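Long-range contact in insecticidal Delta-Endotoxin Cry8Ea1 (Bacillus Thuringiensis, PDB 3EB7), which kills insect larvae, probably by inserting its N-terminal helical domain into gut-cell membranes to form pores, as in other three-domain Cry toxins: residues 102-113 against 156-167. Numbering follows the deposited sequence.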
# COMPACT_ATOMS: atom_id res chain seq x y z
N LEU A 102 35.49 11.78 -10.09
CA LEU A 102 34.57 11.04 -10.96
C LEU A 102 34.89 9.56 -10.93
O LEU A 102 33.99 8.74 -10.95
CB LEU A 102 34.60 11.55 -12.41
CG LEU A 102 34.00 12.93 -12.70
CD1 LEU A 102 34.52 13.53 -14.04
CD2 LEU A 102 32.49 12.87 -12.68
N ARG A 103 36.18 9.25 -10.88
CA ARG A 103 36.66 7.89 -10.80
C ARG A 103 36.20 7.28 -9.47
O ARG A 103 35.86 6.09 -9.42
CB ARG A 103 38.19 7.85 -10.92
CG ARG A 103 38.74 6.68 -11.73
CD ARG A 103 40.28 6.70 -11.82
NE ARG A 103 40.81 7.91 -12.47
CZ ARG A 103 41.85 8.63 -12.02
NH1 ARG A 103 42.49 8.28 -10.90
NH2 ARG A 103 42.25 9.71 -12.68
N ASP A 104 36.18 8.10 -8.42
CA ASP A 104 35.82 7.67 -7.09
C ASP A 104 34.36 7.27 -6.96
O ASP A 104 34.06 6.20 -6.43
CB ASP A 104 36.13 8.75 -6.07
CG ASP A 104 36.33 8.20 -4.65
OD1 ASP A 104 36.39 9.02 -3.70
OD2 ASP A 104 36.45 6.96 -4.47
N VAL A 105 33.47 8.14 -7.42
CA VAL A 105 32.03 7.90 -7.41
C VAL A 105 31.65 6.73 -8.32
O VAL A 105 30.85 5.88 -7.94
CB VAL A 105 31.20 9.20 -7.74
CG1 VAL A 105 31.43 9.68 -9.17
CG2 VAL A 105 29.72 9.01 -7.48
N ARG A 106 32.24 6.67 -9.50
CA ARG A 106 31.99 5.58 -10.43
C ARG A 106 32.43 4.24 -9.79
O ARG A 106 31.70 3.25 -9.82
CB ARG A 106 32.76 5.84 -11.71
CG ARG A 106 32.50 4.88 -12.83
CD ARG A 106 33.66 4.85 -13.84
NE ARG A 106 34.07 6.20 -14.24
CZ ARG A 106 35.30 6.53 -14.64
NH1 ARG A 106 36.26 5.60 -14.69
NH2 ARG A 106 35.56 7.79 -14.98
N ASN A 107 33.63 4.25 -9.21
CA ASN A 107 34.21 3.10 -8.54
C ASN A 107 33.36 2.61 -7.33
O ASN A 107 33.20 1.42 -7.13
CB ASN A 107 35.68 3.42 -8.19
CG ASN A 107 36.26 2.54 -7.07
OD1 ASN A 107 36.43 1.32 -7.24
ND2 ASN A 107 36.62 3.18 -5.94
N ARG A 108 32.79 3.53 -6.56
CA ARG A 108 32.00 3.15 -5.39
C ARG A 108 30.68 2.49 -5.83
O ARG A 108 30.19 1.57 -5.17
CB ARG A 108 31.69 4.36 -4.50
CG ARG A 108 32.87 4.99 -3.79
CD ARG A 108 33.50 4.04 -2.82
NE ARG A 108 34.78 4.56 -2.32
CZ ARG A 108 35.76 3.80 -1.82
NH1 ARG A 108 35.63 2.47 -1.75
NH2 ARG A 108 36.89 4.37 -1.39
N PHE A 109 30.12 3.01 -6.92
CA PHE A 109 28.87 2.58 -7.51
C PHE A 109 29.03 1.17 -8.06
O PHE A 109 28.14 0.34 -7.89
CB PHE A 109 28.47 3.57 -8.64
CG PHE A 109 27.49 2.98 -9.62
CD1 PHE A 109 26.11 3.17 -9.46
CD2 PHE A 109 27.95 2.20 -10.71
CE1 PHE A 109 25.20 2.57 -10.35
CE2 PHE A 109 27.07 1.62 -11.60
CZ PHE A 109 25.68 1.79 -11.41
N GLU A 110 30.16 0.92 -8.72
CA GLU A 110 30.44 -0.38 -9.31
C GLU A 110 30.69 -1.41 -8.24
O GLU A 110 30.35 -2.56 -8.39
CB GLU A 110 31.64 -0.32 -10.24
CG GLU A 110 31.44 0.49 -11.54
CD GLU A 110 32.77 0.71 -12.31
OE1 GLU A 110 33.78 0.02 -12.01
OE2 GLU A 110 32.82 1.57 -13.21
N ILE A 111 31.29 -0.97 -7.14
CA ILE A 111 31.46 -1.86 -5.98
C ILE A 111 30.11 -2.24 -5.38
O ILE A 111 29.89 -3.39 -5.02
CB ILE A 111 32.42 -1.25 -4.89
CG1 ILE A 111 33.90 -1.37 -5.33
CG2 ILE A 111 32.15 -1.87 -3.49
CD1 ILE A 111 34.82 -0.34 -4.71
N LEU A 112 29.19 -1.28 -5.29
CA LEU A 112 27.85 -1.61 -4.76
C LEU A 112 27.12 -2.58 -5.66
O LEU A 112 26.63 -3.60 -5.21
CB LEU A 112 27.01 -0.36 -4.48
CG LEU A 112 27.43 0.31 -3.18
CD1 LEU A 112 26.81 1.67 -3.11
CD2 LEU A 112 27.08 -0.56 -1.93
N ASP A 113 27.11 -2.28 -6.96
CA ASP A 113 26.37 -3.09 -7.92
C ASP A 113 26.91 -4.52 -7.86
O ASP A 113 26.18 -5.51 -7.77
CB ASP A 113 26.48 -2.46 -9.32
CG ASP A 113 25.84 -3.32 -10.41
OD1 ASP A 113 26.52 -3.66 -11.39
OD2 ASP A 113 24.67 -3.69 -10.28
N GLU A 156 27.74 11.50 -17.35
CA GLU A 156 28.54 12.42 -16.52
C GLU A 156 29.81 11.81 -15.90
O GLU A 156 30.86 12.47 -15.86
CB GLU A 156 27.63 12.97 -15.43
CG GLU A 156 27.72 14.45 -15.28
CD GLU A 156 26.37 15.16 -15.39
OE1 GLU A 156 26.38 16.28 -15.97
OE2 GLU A 156 25.33 14.64 -14.90
N TRP A 157 29.71 10.56 -15.43
CA TRP A 157 30.85 9.84 -14.86
C TRP A 157 31.69 9.16 -15.92
O TRP A 157 32.65 8.46 -15.58
CB TRP A 157 30.42 8.77 -13.86
CG TRP A 157 29.56 9.23 -12.73
CD1 TRP A 157 29.46 10.51 -12.22
CD2 TRP A 157 28.68 8.42 -11.93
NE1 TRP A 157 28.57 10.53 -11.16
CE2 TRP A 157 28.08 9.26 -10.97
CE3 TRP A 157 28.35 7.06 -11.94
CZ2 TRP A 157 27.16 8.78 -10.03
CZ3 TRP A 157 27.45 6.58 -11.01
CH2 TRP A 157 26.85 7.44 -10.07
N GLY A 158 31.32 9.31 -17.18
CA GLY A 158 32.12 8.74 -18.27
C GLY A 158 31.88 7.26 -18.60
O GLY A 158 32.77 6.59 -19.19
N PHE A 159 30.71 6.75 -18.26
CA PHE A 159 30.33 5.44 -18.76
C PHE A 159 30.09 5.55 -20.26
O PHE A 159 29.67 6.61 -20.75
CB PHE A 159 29.10 4.88 -18.07
CG PHE A 159 29.36 4.33 -16.71
CD1 PHE A 159 28.71 4.85 -15.59
CD2 PHE A 159 30.25 3.26 -16.53
CE1 PHE A 159 28.93 4.34 -14.31
CE2 PHE A 159 30.49 2.73 -15.25
CZ PHE A 159 29.83 3.28 -14.13
N SER A 160 30.39 4.48 -20.99
CA SER A 160 30.05 4.41 -22.40
C SER A 160 28.56 4.18 -22.54
O SER A 160 27.87 3.77 -21.59
CB SER A 160 30.86 3.32 -23.11
OG SER A 160 30.63 2.03 -22.57
N THR A 161 28.07 4.46 -23.74
CA THR A 161 26.70 4.16 -24.10
C THR A 161 26.40 2.67 -23.90
O THR A 161 25.37 2.32 -23.40
CB THR A 161 26.39 4.66 -25.53
OG1 THR A 161 26.52 6.10 -25.55
CG2 THR A 161 24.94 4.28 -25.94
N THR A 162 27.32 1.80 -24.27
CA THR A 162 27.16 0.36 -24.00
C THR A 162 26.96 0.01 -22.49
O THR A 162 26.00 -0.67 -22.16
CB THR A 162 28.32 -0.47 -24.66
OG1 THR A 162 28.34 -0.22 -26.07
CG2 THR A 162 28.13 -1.97 -24.44
N ALA A 163 27.84 0.47 -21.61
CA ALA A 163 27.70 0.29 -20.14
C ALA A 163 26.34 0.79 -19.63
O ALA A 163 25.64 0.08 -18.92
CB ALA A 163 28.85 0.99 -19.38
N ILE A 164 25.98 2.01 -20.02
CA ILE A 164 24.74 2.66 -19.62
C ILE A 164 23.50 1.88 -20.07
O ILE A 164 22.57 1.66 -19.27
CB ILE A 164 24.72 4.12 -20.11
CG1 ILE A 164 25.80 4.90 -19.36
CG2 ILE A 164 23.34 4.80 -19.88
CD1 ILE A 164 26.11 6.31 -19.94
N ASN A 165 23.51 1.44 -21.32
CA ASN A 165 22.44 0.57 -21.81
C ASN A 165 22.39 -0.76 -21.10
O ASN A 165 21.31 -1.25 -20.83
CB ASN A 165 22.54 0.37 -23.33
CG ASN A 165 22.05 1.60 -24.12
OD1 ASN A 165 21.24 2.40 -23.64
ND2 ASN A 165 22.57 1.75 -25.33
N ASN A 166 23.54 -1.36 -20.82
CA ASN A 166 23.59 -2.61 -20.07
C ASN A 166 22.96 -2.46 -18.67
O ASN A 166 22.20 -3.33 -18.24
CB ASN A 166 25.03 -3.10 -19.93
CG ASN A 166 25.59 -3.66 -21.22
OD1 ASN A 166 24.83 -4.01 -22.15
ND2 ASN A 166 26.93 -3.74 -21.31
N TYR A 167 23.29 -1.35 -17.99
CA TYR A 167 22.76 -1.03 -16.67
C TYR A 167 21.25 -0.85 -16.74
O TYR A 167 20.52 -1.36 -15.90
CB TYR A 167 23.42 0.23 -16.09
CG TYR A 167 24.81 0.03 -15.51
CD1 TYR A 167 25.07 -1.00 -14.60
CD2 TYR A 167 25.86 0.90 -15.85
CE1 TYR A 167 26.32 -1.20 -14.07
CE2 TYR A 167 27.15 0.71 -15.32
CZ TYR A 167 27.36 -0.34 -14.42
OH TYR A 167 28.59 -0.55 -13.85
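Phe109, Trp157, Phe159 and Tyr167 form an aromatic cluster in the N-terminal helical bundle of this three-domain Cry toxin, joining helix 99-119 to the loop that leads into helix 161-191 and to that helix's first turns; the axes of 102-113 and 161-167 come no closer than 14.3 Å. The edge of Phe109 points at the face of Tyr167: the planes stand at 87°, and CE2 of Phe109 lies 3.4 Å from CZ of Tyr167. With CG anti to the backbone N (chi1 159°), Phe109 reaches out from its helix to meet that face. The six-membered-ring edge of Trp157 points at the face of Phe109, off its centre, CZ3 lying 3.9 Å from Phe109 CG. One indole face takes Val105, whose CG1 sits 3.7 Å from the five-membered-ring centroid, 14° off the normal, a CH-pi contact; Trp92 of helix 65-93 meets Trp157 edge-to-face. Phe159 packs against aliphatic Arg106, CZ lying 3.4 Å from CG, while Glu110 OE2 approaches the Phe159 edge. Asp113 OD1, at the Tyr167 edge, is salt-bridged to Arg170; OD2 is hydrogen-bonded to His143. The Arg106 chain bends at chi3, and NE donates to Trp157 O at 3.0 Å through a bent bond, NH2 adding a weak one to that oxygen.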